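PDB 3TWO: mannitol dehydrogenase from Helicobacter pylori, which probably catalyses the NADPH-dependent interconversion of cinnamyl-type aldehydes and alcohols, as a zinc-binding member of the medium-chain alcohol dehydrogenase family. Local coordinates for residues I36-I41 with R338-M343; V155-C160 with I311-D316. All blocks are in the same frame, centred on the assembly; numbering follows the deposited sequence.

Contact 1. Residues I36-I41 with R338-M343; sequences ILYAGI and RYVIDM. With NDP (NADPH dihydro-nicotinamide-adenine-dinucleotide phosphate), chain F.
Ile41, Met343 and Ala39 bury much of their surface where strands 31-40 and 338-342 run antiparallel, a pairing of strands far apart in sequence within the mixed sheet of the GroES-like catalytic domain. Ala39 and Ile341 form a hydrogen-bonded pair; the bond from Ile341 N to Ala39 O is short (2.7 Å) and nearly straight at 176°, although the donor stands above the carbonyl plane. Met343, the first residue of the helix after strand 338-342, turns at chi2 (69°) and chi3 (38°) and brings CE to 3.7 Å from Ala39 CB. Ile41 holds the other end. Its extended CG1 arm lays CD1 4.0 Å from Tyr339 CB, while CG1 touches Ile341 CD1, the two side chains crossing at about a right angle; Ala326, Tyr327 and Leu330 of helix 323-331 pack on Ile41 too. Beyond the bond from Ile41 N to Tyr339 O, a water continues the ladder by donating to Ile41 O and accepting from Tyr339 N. That same carbonyl oxygen of Ile41 lies over one face of the Arg338 guanidinium. Glu65 forms a salt bridge with Arg338 NE, and Arg338 NH1 donates to the NADPH phosphate oxygen O2N at 2.8 Å.

Contact 2. Residues V155-C160 with I311-D316; sequences VAPLLC and IYPEID. With ZN (zinc ion), chain G.
The carbonyl O of Val155 accepts a hydrogen bond from Leu158 N at 2.8 Å; the side chains of both residues touch the ring of Tyr312. Val155 CG2 lies 4.1 Å from Tyr312 CE2, the two side chains running side by side in the same direction, and Leu158 CD1 approaches the same ring carbon more loosely. The other methyl of Leu158 does separate work: CD2 comes to 3.7 Å from Pro313 CD, the two side chains crossing at about a right angle. The two methyls of Leu158 thus reach consecutive residues, Tyr312 and Pro313, with Met302 and Ser306 of helix 296-308 and Tyr195 of helix 187-198 also touching this leucine.

Pro157 makes the second centre of the contact. Pro313 CG is almost equally far from its CB, CG and CD, with 3.8 Å to Pro157 CG, so this single atom rests against three atoms of the Pro157 ring; the two side chains cross obliquely. Ile315 adds a flank: its CG1 occupies the crowded position between the backbone N and carbonyl carbon (chi1 65°), which places CG2 anti to the carbonyl carbon and 4.1 Å from Pro157 CG. Across the two segments the interaction is wholly apolar; the backbone O of Tyr312 is taken instead by Lys194 NZ.

Cys160, three residues on from Pro157, takes no part in this packing. With SG anti to the backbone N (chi1 -177°), it binds the zinc ion at 2.4 Å, together with Cys42 and His64. The packing joins the chain around the N-terminal part of helix 158-171 to the chain leaving the Rossmann domain, next to a Cys-His-Cys zinc site of the kind that is catalytic in medium-chain alcohol dehydrogenases.

From the N terminus the chain first lays down residues 36-41, which pair with 338-343 almost 300 residues later; contact 1 is therefore the outer closure. Contact 2 falls wholly within that span: residues 155-160 include the first part of helix 158-171, which leads on to the Rossmann sheet, and 311-316 bring the chain back from it. Strand 315-318 then joins strand 338-342 in parallel, on the edge not used by strand 31-40, with probable hydrogen bonds from Asp316 N to Arg338 O and from Val340 N to Asp316 O. Val340 CG2 also packs on Pro157 CG. Contact 1 brings a late strand into the catalytic sheet beside an early one, and contact 2 packs the chain entering the NADPH-binding domain against the chain leaving it.

Contact 1. Residues I36-I41 with R338-M343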
ATOM      1  N   ILE B  36      13.831  36.841   5.013  1.00 30.10           N
ATOM      2  CA  ILE B  36      12.697  36.186   4.356  1.00 28.65           C
ATOM      3  C   ILE B  36      11.843  37.200   3.575  1.00 29.28           C
ATOM      4  O   ILE B  36      11.380  38.200   4.136  1.00 29.32           O
ATOM      5  CB  ILE B  36      11.851  35.445   5.371  1.00 28.16           C
ATOM      6  CG1 ILE B  36      12.657  34.288   5.980  1.00 24.56           C
ATOM      7  CG2 ILE B  36      10.546  34.908   4.735  1.00 26.58           C
ATOM      8  CD1 ILE B  36      11.884  33.506   7.060  1.00 27.51           C
ATOM      9  N   LEU B  37      11.667  36.958   2.277  1.00 29.04           N
ATOM     10  CA  LEU B  37      10.913  37.878   1.399  1.00 28.87           C
ATOM     11  C   LEU B  37       9.479  37.355   1.218  1.00 28.22           C
ATOM     12  O   LEU B  37       8.495  38.116   1.349  1.00 30.00           O
ATOM     13  CB  LEU B  37      11.641  38.104   0.037  1.00 29.12           C
ATOM     14  CG  LEU B  37      13.061  38.755  -0.027  1.00 31.62           C
ATOM     15  CD1 LEU B  37      13.271  39.411  -1.392  1.00 32.64           C
ATOM     16  CD2 LEU B  37      13.252  39.801   0.955  1.00 32.89           C
ATOM     17  N   TYR B  38       9.338  36.062   0.960  1.00 26.86           N
ATOM     18  CA  TYR B  38       8.020  35.445   0.762  1.00 27.12           C
ATOM     19  C   TYR B  38       7.869  34.157   1.553  1.00 28.46           C
ATOM     20  O   TYR B  38       8.837  33.373   1.666  1.00 27.76           O
ATOM     21  CB  TYR B  38       7.747  35.185  -0.717  1.00 25.80           C
ATOM     22  CG  TYR B  38       7.797  36.496  -1.520  1.00 29.27           C
ATOM     23  CD1 TYR B  38       8.988  36.900  -2.176  1.00 30.07           C
ATOM     24  CD2 TYR B  38       6.681  37.363  -1.554  1.00 28.92           C
ATOM     25  CE1 TYR B  38       9.069  38.143  -2.905  1.00 30.57           C
ATOM     26  CE2 TYR B  38       6.732  38.607  -2.272  1.00 31.45           C
ATOM     27  CZ  TYR B  38       7.949  38.974  -2.924  1.00 32.69           C
ATOM     28  OH  TYR B  38       8.009  40.131  -3.619  1.00 36.02           O
ATOM     29  N   ALA B  39       6.663  33.977   2.143  1.00 28.24           N
ATOM     30  CA  ALA B  39       6.372  32.796   2.934  1.00 27.04           C
ATOM     31  C   ALA B  39       5.047  32.219   2.464  1.00 26.72           C
ATOM     32  O   ALA B  39       3.996  32.860   2.625  1.00 25.93           O
ATOM     33  CB  ALA B  39       6.335  33.111   4.407  1.00 25.96           C
ATOM     34  N   GLY B  40       5.127  31.052   1.802  1.00 25.74           N
ATOM     35  CA  GLY B  40       3.936  30.242   1.457  1.00 24.59           C
ATOM     36  C   GLY B  40       3.225  29.704   2.681  1.00 25.05           C
ATOM     37  O   GLY B  40       3.863  29.378   3.720  1.00 24.28           O
ATOM     38  N   ILE B  41       1.890  29.628   2.581  1.00 25.22           N
ATOM     39  CA  ILE B  41       1.095  28.978   3.609  1.00 24.69           C
ATOM     40  C   ILE B  41       0.715  27.602   3.084  1.00 25.24           C
ATOM     41  O   ILE B  41       0.080  27.506   2.054  1.00 24.10           O
ATOM     42  CB  ILE B  41      -0.190  29.772   3.876  1.00 26.22           C
ATOM     43  CG1 ILE B  41       0.142  31.153   4.463  1.00 24.58           C
ATOM     44  CG2 ILE B  41      -1.211  28.942   4.727  1.00 23.87           C
ATOM     45  CD1 ILE B  41      -1.095  31.971   4.671  1.00 24.07           C
ATOM     46  N   ARG B 338      -2.448  28.616  -3.779  1.00 26.92           N
ATOM     47  CA  ARG B 338      -1.567  28.973  -2.657  1.00 27.93           C
ATOM     48  C   ARG B 338      -1.763  30.420  -2.269  1.00 28.52           C
ATOM     49  O   ARG B 338      -1.871  31.293  -3.166  1.00 30.77           O
ATOM     50  CB  ARG B 338      -0.075  28.688  -2.984  1.00 27.50           C
ATOM     51  CG  ARG B 338       0.387  27.291  -2.519  1.00 26.92           C
ATOM     52  CD  ARG B 338       0.728  27.331  -1.020  1.00 25.27           C
ATOM     53  NE  ARG B 338       1.340  26.110  -0.517  1.00 26.39           N
ATOM     54  CZ  ARG B 338       0.673  25.026  -0.119  1.00 26.70           C
ATOM     55  NH1 ARG B 338      -0.649  24.957  -0.268  1.00 23.09           N
ATOM     56  NH2 ARG B 338       1.349  23.985   0.351  1.00 23.62           N
ATOM     57  N   TYR B 339      -1.784  30.679  -0.954  1.00 28.58           N
ATOM     58  CA  TYR B 339      -1.552  32.045  -0.395  1.00 28.08           C
ATOM     59  C   TYR B 339      -0.064  32.229  -0.108  1.00 28.70           C
ATOM     60  O   TYR B 339       0.632  31.269   0.345  1.00 28.34           O
ATOM     61  CB  TYR B 339      -2.323  32.289   0.913  1.00 27.50           C
ATOM     62  CG  TYR B 339      -3.834  32.371   0.732  1.00 28.37           C
ATOM     63  CD1 TYR B 339      -4.661  31.275   1.064  1.00 28.15           C
ATOM     64  CD2 TYR B 339      -4.433  33.514   0.196  1.00 28.58           C
ATOM     65  CE1 TYR B 339      -6.052  31.354   0.901  1.00 27.71           C
ATOM     66  CE2 TYR B 339      -5.811  33.602   0.012  1.00 28.99           C
ATOM     67  CZ  TYR B 339      -6.604  32.535   0.372  1.00 30.42           C
ATOM     68  OH  TYR B 339      -7.948  32.622   0.176  1.00 32.48           O
ATOM     69  N   VAL B 340       0.441  33.435  -0.401  1.00 27.77           N
ATOM     70  CA  VAL B 340       1.827  33.722  -0.098  1.00 27.59           C
ATOM     71  C   VAL B 340       1.934  35.062   0.638  1.00 29.02           C
ATOM     72  O   VAL B 340       1.342  36.075   0.194  1.00 28.89           O
ATOM     73  CB  VAL B 340       2.693  33.747  -1.329  1.00 27.45           C
ATOM     74  CG1 VAL B 340       4.062  34.274  -0.931  1.00 26.21           C
ATOM     75  CG2 VAL B 340       2.798  32.342  -1.974  1.00 22.91           C
ATOM     76  N   ILE B 341       2.667  35.063   1.757  1.00 28.60           N
ATOM     77  CA  ILE B 341       2.794  36.285   2.568  1.00 28.75           C
ATOM     78  C   ILE B 341       3.948  37.128   2.073  1.00 29.58           C
ATOM     79  O   ILE B 341       5.062  36.650   1.907  1.00 29.61           O
ATOM     80  CB  ILE B 341       3.000  36.007   4.069  1.00 29.07           C
ATOM     81  CG1 ILE B 341       1.860  35.124   4.644  1.00 28.61           C
ATOM     82  CG2 ILE B 341       3.117  37.350   4.834  1.00 30.34           C
ATOM     83  CD1 ILE B 341       2.208  34.484   5.968  1.00 28.71           C
ATOM     84  N   ASP B 342       3.672  38.393   1.832  1.00 30.45           N
ATOM     85  CA  ASP B 342       4.729  39.284   1.419  1.00 31.44           C
ATOM     86  C   ASP B 342       5.337  39.844   2.714  1.00 31.76           C
ATOM     87  O   ASP B 342       4.769  40.729   3.377  1.00 30.98           O
ATOM     88  CB  ASP B 342       4.156  40.317   0.425  1.00 32.51           C
ATOM     89  CG  ASP B 342       5.097  41.460   0.148  1.00 34.52           C
ATOM     90  OD1 ASP B 342       6.088  41.647   0.868  1.00 33.21           O
ATOM     91  OD2 ASP B 342       4.788  42.195  -0.784  1.00 39.80           O
ATOM     92  N   MET B 343       6.451  39.229   3.113  1.00 31.65           N
ATOM     93  CA  MET B 343       7.005  39.457   4.419  1.00 33.25           C
ATOM     94  C   MET B 343       7.601  40.855   4.612  1.00 34.42           C
ATOM     95  O   MET B 343       7.407  41.469   5.679  1.00 33.58           O
ATOM     96  CB  MET B 343       8.019  38.378   4.813  1.00 34.27           C
ATOM     97  CG  MET B 343       8.219  38.305   6.299  1.00 35.04           C
ATOM     98  SD  MET B 343       6.730  37.658   7.129  1.00 43.06           S
ATOM     99  CE  MET B 343       6.197  36.435   5.985  1.00 29.04           C
TER
HETATM  100  PA  NDP F 602      -4.905  23.079   0.612  1.00 22.95           P
HETATM  101  O1A NDP F 602      -6.197  23.203   1.304  1.00 23.98           O
HETATM  102  O2A NDP F 602      -4.424  23.940  -0.616  1.00 22.23           O
HETATM  103  O5B NDP F 602      -5.590  22.119  -0.515  1.00 18.73           O
HETATM  104  C5B NDP F 602      -6.508  20.957  -0.148  1.00 22.07           C
HETATM  105  C4B NDP F 602      -7.461  20.733  -1.316  1.00 24.96           C
HETATM  106  O4B NDP F 602      -8.267  19.482  -1.264  1.00 25.16           O
HETATM  107  C3B NDP F 602      -8.448  21.920  -1.387  1.00 23.70           C
HETATM  108  O3B NDP F 602      -8.507  22.364  -2.796  1.00 23.91           O
HETATM  109  C2B NDP F 602      -9.788  21.269  -0.948  1.00 22.89           C
HETATM  110  O2B NDP F 602     -10.830  21.981  -1.643  1.00 25.27           O
HETATM  111  C1B NDP F 602      -9.679  19.853  -1.561  1.00 23.88           C
HETATM  112  N9A NDP F 602     -10.400  18.817  -0.787  1.00 24.84           N
HETATM  113  C8A NDP F 602     -10.591  18.832   0.552  1.00 22.01           C
HETATM  114  N7A NDP F 602     -11.223  17.711   0.861  1.00 25.59           N
HETATM  115  C5A NDP F 602     -11.426  17.004  -0.247  1.00 21.63           C
HETATM  116  C6A NDP F 602     -12.024  15.784  -0.505  1.00 24.86           C
HETATM  117  N6A NDP F 602     -12.594  14.999   0.471  1.00 25.24           N
HETATM  118  N1A NDP F 602     -12.053  15.396  -1.775  1.00 23.55           N
HETATM  119  C2A NDP F 602     -11.518  16.083  -2.761  1.00 24.21           C
HETATM  120  N3A NDP F 602     -10.932  17.236  -2.544  1.00 24.17           N
HETATM  121  C4A NDP F 602     -10.895  17.713  -1.288  1.00 22.90           C
HETATM  122  O3  NDP F 602      -3.952  21.900   1.048  1.00 23.21           O
HETATM  123  PN  NDP F 602      -2.494  21.706   0.635  1.00 23.94           P
HETATM  124  O1N NDP F 602      -2.360  21.385  -0.804  1.00 25.77           O
HETATM  125  O2N NDP F 602      -1.493  22.752   1.192  1.00 24.60           O
HETATM  126  O5D NDP F 602      -2.143  20.419   1.471  1.00 21.35           O
HETATM  127  C5D NDP F 602      -3.072  19.236   1.355  1.00 17.90           C
HETATM  128  C4D NDP F 602      -2.699  18.134   2.433  1.00 18.11           C
HETATM  129  O4D NDP F 602      -1.350  17.784   2.069  1.00 19.25           O
HETATM  130  C3D NDP F 602      -2.664  18.608   3.912  1.00 19.29           C
HETATM  131  O3D NDP F 602      -3.197  17.542   4.746  1.00 20.85           O
HETATM  132  C2D NDP F 602      -1.152  18.858   4.116  1.00 20.46           C
HETATM  133  O2D NDP F 602      -0.808  18.676   5.445  1.00 20.71           O
HETATM  134  C1D NDP F 602      -0.567  17.690   3.288  1.00 21.96           C
HETATM  135  N1N NDP F 602       0.896  17.820   2.978  1.00 23.42           N
HETATM  136  C2N NDP F 602       1.697  16.659   3.068  1.00 26.26           C
HETATM  137  C3N NDP F 602       3.053  16.715   2.791  1.00 25.22           C
HETATM  138  C7N NDP F 602       3.866  15.423   2.814  1.00 26.91           C
HETATM  139  O7N NDP F 602       3.310  14.320   2.680  1.00 25.37           O
HETATM  140  N7N NDP F 602       5.180  15.594   2.719  1.00 21.73           N
HETATM  141  C4N NDP F 602       3.643  17.957   2.457  1.00 27.05           C
HETATM  142  C5N NDP F 602       2.843  19.130   2.323  1.00 22.11           C
HETATM  143  C6N NDP F 602       1.491  19.076   2.591  1.00 20.61           C
HETATM  144  P2B NDP F 602     -12.179  22.401  -0.973  1.00 24.32           P
HETATM  145  O1X NDP F 602     -12.334  23.986  -1.364  1.00 23.87           O
HETATM  146  O2X NDP F 602     -13.252  21.496  -1.396  1.00 23.96           O
HETATM  147  O3X NDP F 602     -11.959  22.369   0.602  1.00 26.69           O
HETATM  148  O   HOH W   1      -2.136  28.723   1.047  1.00 20.45           O

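Contact 2. Residues V155-C160 with I311-D316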
ATOM      1  N   VAL B 155       8.291  31.257  -6.259  1.00 29.80           N
ATOM      2  CA  VAL B 155       9.277  30.257  -5.917  1.00 28.42           C
ATOM      3  C   VAL B 155       8.946  29.635  -4.557  1.00 27.59           C
ATOM      4  O   VAL B 155       9.110  28.430  -4.395  1.00 28.38           O
ATOM      5  CB  VAL B 155      10.723  30.846  -5.899  1.00 28.45           C
ATOM      6  CG1 VAL B 155      11.740  29.883  -5.219  1.00 26.39           C
ATOM      7  CG2 VAL B 155      11.178  31.178  -7.325  1.00 26.67           C
ATOM      8  N   ALA B 156       8.497  30.446  -3.598  1.00 26.05           N
ATOM      9  CA  ALA B 156       8.370  30.014  -2.204  1.00 25.82           C
ATOM     10  C   ALA B 156       7.593  28.689  -2.024  1.00 24.41           C
ATOM     11  O   ALA B 156       8.054  27.797  -1.300  1.00 24.64           O
ATOM     12  CB  ALA B 156       7.788  31.202  -1.286  1.00 25.95           C
ATOM     13  N   PRO B 157       6.431  28.531  -2.687  1.00 24.23           N
ATOM     14  CA  PRO B 157       5.713  27.260  -2.417  1.00 24.29           C
ATOM     15  C   PRO B 157       6.333  26.077  -3.128  1.00 25.54           C
ATOM     16  O   PRO B 157       5.963  24.945  -2.822  1.00 25.65           O
ATOM     17  CB  PRO B 157       4.269  27.507  -2.940  1.00 24.84           C
ATOM     18  CG  PRO B 157       4.111  29.043  -3.011  1.00 23.00           C
ATOM     19  CD  PRO B 157       5.562  29.532  -3.348  1.00 24.64           C
ATOM     20  N   LEU B 158       7.276  26.305  -4.056  1.00 25.23           N
ATOM     21  CA  LEU B 158       8.013  25.168  -4.596  1.00 26.14           C
ATOM     22  C   LEU B 158       8.684  24.434  -3.463  1.00 27.05           C
ATOM     23  O   LEU B 158       8.848  23.216  -3.557  1.00 27.03           O
ATOM     24  CB  LEU B 158       9.098  25.582  -5.601  1.00 26.56           C
ATOM     25  CG  LEU B 158       8.640  26.327  -6.804  1.00 26.87           C
ATOM     26  CD1 LEU B 158       9.885  26.926  -7.594  1.00 29.32           C
ATOM     27  CD2 LEU B 158       7.760  25.448  -7.639  1.00 25.12           C
ATOM     28  N   LEU B 159       9.066  25.162  -2.380  1.00 27.17           N
ATOM     29  CA  LEU B 159       9.840  24.540  -1.305  1.00 26.89           C
ATOM     30  C   LEU B 159       9.100  23.456  -0.569  1.00 26.78           C
ATOM     31  O   LEU B 159       9.739  22.641   0.073  1.00 27.38           O
ATOM     32  CB  LEU B 159      10.442  25.555  -0.325  1.00 26.61           C
ATOM     33  CG  LEU B 159      11.739  26.298  -0.731  1.00 28.07           C
ATOM     34  CD1 LEU B 159      12.918  25.320  -0.546  1.00 29.64           C
ATOM     35  CD2 LEU B 159      11.705  26.832  -2.154  1.00 28.33           C
ATOM     36  N   CYS B 160       7.768  23.440  -0.626  1.00 26.81           N
ATOM     37  CA  CYS B 160       7.021  22.301  -0.051  1.00 27.06           C
ATOM     38  C   CYS B 160       5.996  21.711  -0.986  1.00 26.13           C
ATOM     39  O   CYS B 160       6.095  20.571  -1.308  1.00 28.00           O
ATOM     40  CB  CYS B 160       6.308  22.659   1.233  1.00 27.03           C
ATOM     41  SG  CYS B 160       5.516  21.188   1.890  1.00 30.04           S
ATOM     42  N   ILE B 311       7.354  26.426 -14.505  1.00 29.98           N
ATOM     43  CA  ILE B 311       6.278  25.754 -13.836  1.00 29.97           C
ATOM     44  C   ILE B 311       6.213  26.293 -12.393  1.00 30.48           C
ATOM     45  O   ILE B 311       7.067  25.972 -11.554  1.00 30.36           O
ATOM     46  CB  ILE B 311       6.569  24.258 -13.788  1.00 29.10           C
ATOM     47  CG1 ILE B 311       6.652  23.710 -15.209  1.00 29.25           C
ATOM     48  CG2 ILE B 311       5.482  23.509 -13.021  1.00 30.56           C
ATOM     49  CD1 ILE B 311       7.110  22.195 -15.306  1.00 28.42           C
ATOM     50  N   TYR B 312       5.215  27.139 -12.128  1.00 29.93           N
ATOM     51  CA  TYR B 312       5.059  27.777 -10.859  1.00 30.00           C
ATOM     52  C   TYR B 312       3.660  27.606 -10.274  1.00 29.86           C
ATOM     53  O   TYR B 312       2.674  27.499 -11.017  1.00 28.33           O
ATOM     54  CB  TYR B 312       5.326  29.259 -11.012  1.00 30.76           C
ATOM     55  CG  TYR B 312       6.757  29.605 -11.322  1.00 31.66           C
ATOM     56  CD1 TYR B 312       7.133  30.091 -12.597  1.00 30.22           C
ATOM     57  CD2 TYR B 312       7.740  29.455 -10.349  1.00 29.45           C
ATOM     58  CE1 TYR B 312       8.493  30.459 -12.876  1.00 31.58           C
ATOM     59  CE2 TYR B 312       9.056  29.820 -10.609  1.00 32.09           C
ATOM     60  CZ  TYR B 312       9.418  30.320 -11.859  1.00 32.60           C
ATOM     61  OH  TYR B 312      10.733  30.643 -12.033  1.00 37.05           O
ATOM     62  N   PRO B 313       3.567  27.564  -8.917  1.00 29.83           N
ATOM     63  CA  PRO B 313       2.234  27.661  -8.262  1.00 28.97           C
ATOM     64  C   PRO B 313       1.467  28.916  -8.646  1.00 29.71           C
ATOM     65  O   PRO B 313       2.042  30.001  -8.969  1.00 29.49           O
ATOM     66  CB  PRO B 313       2.567  27.735  -6.762  1.00 29.32           C
ATOM     67  CG  PRO B 313       4.040  28.215  -6.726  1.00 29.96           C
ATOM     68  CD  PRO B 313       4.676  27.533  -7.935  1.00 29.29           C
ATOM     69  N   GLU B 314       0.166  28.754  -8.627  1.00 30.58           N
ATOM     70  CA  GLU B 314      -0.814  29.829  -8.719  1.00 32.78           C
ATOM     71  C   GLU B 314      -0.905  30.402  -7.300  1.00 32.53           C
ATOM     72  O   GLU B 314      -1.267  29.691  -6.345  1.00 32.33           O
ATOM     73  CB  GLU B 314      -2.166  29.201  -9.047  1.00 33.21           C
ATOM     74  CG  GLU B 314      -2.208  28.455 -10.340  1.00 37.82           C
ATOM     75  CD  GLU B 314      -2.050  29.421 -11.456  1.00 44.64           C
ATOM     76  OE1 GLU B 314      -2.842  30.402 -11.447  1.00 48.88           O
ATOM     77  OE2 GLU B 314      -1.128  29.243 -12.295  1.00 44.09           O
ATOM     78  N   ILE B 315      -0.580  31.667  -7.146  1.00 32.09           N
ATOM     79  CA  ILE B 315      -0.505  32.223  -5.794  1.00 32.19           C
ATOM     80  C   ILE B 315      -1.338  33.465  -5.704  1.00 32.86           C
ATOM     81  O   ILE B 315      -1.604  34.126  -6.721  1.00 32.08           O
ATOM     82  CB  ILE B 315       0.942  32.554  -5.348  1.00 31.64           C
ATOM     83  CG1 ILE B 315       1.514  33.672  -6.238  1.00 34.06           C
ATOM     84  CG2 ILE B 315       1.836  31.335  -5.539  1.00 29.58           C
ATOM     85  CD1 ILE B 315       1.927  34.838  -5.474  1.00 36.33           C
ATOM     86  N   ASP B 316      -1.748  33.753  -4.469  1.00 32.72           N
ATOM     87  CA  ASP B 316      -2.376  34.997  -4.109  1.00 34.20           C
ATOM     88  C   ASP B 316      -1.571  35.625  -2.965  1.00 33.24           C
ATOM     89  O   ASP B 316      -1.481  35.036  -1.901  1.00 32.11           O
ATOM     90  CB  ASP B 316      -3.814  34.717  -3.636  1.00 34.20           C
ATOM     91  CG  ASP B 316      -4.753  34.339  -4.791  1.00 42.95           C
ATOM     92  OD1 ASP B 316      -5.317  33.198  -4.788  1.00 51.23           O
ATOM     93  OD2 ASP B 316      -4.929  35.165  -5.741  1.00 50.04           O
TER
HETATM   94 ZN    ZN G 349       4.055  21.637   3.747  1.00 67.89          ZN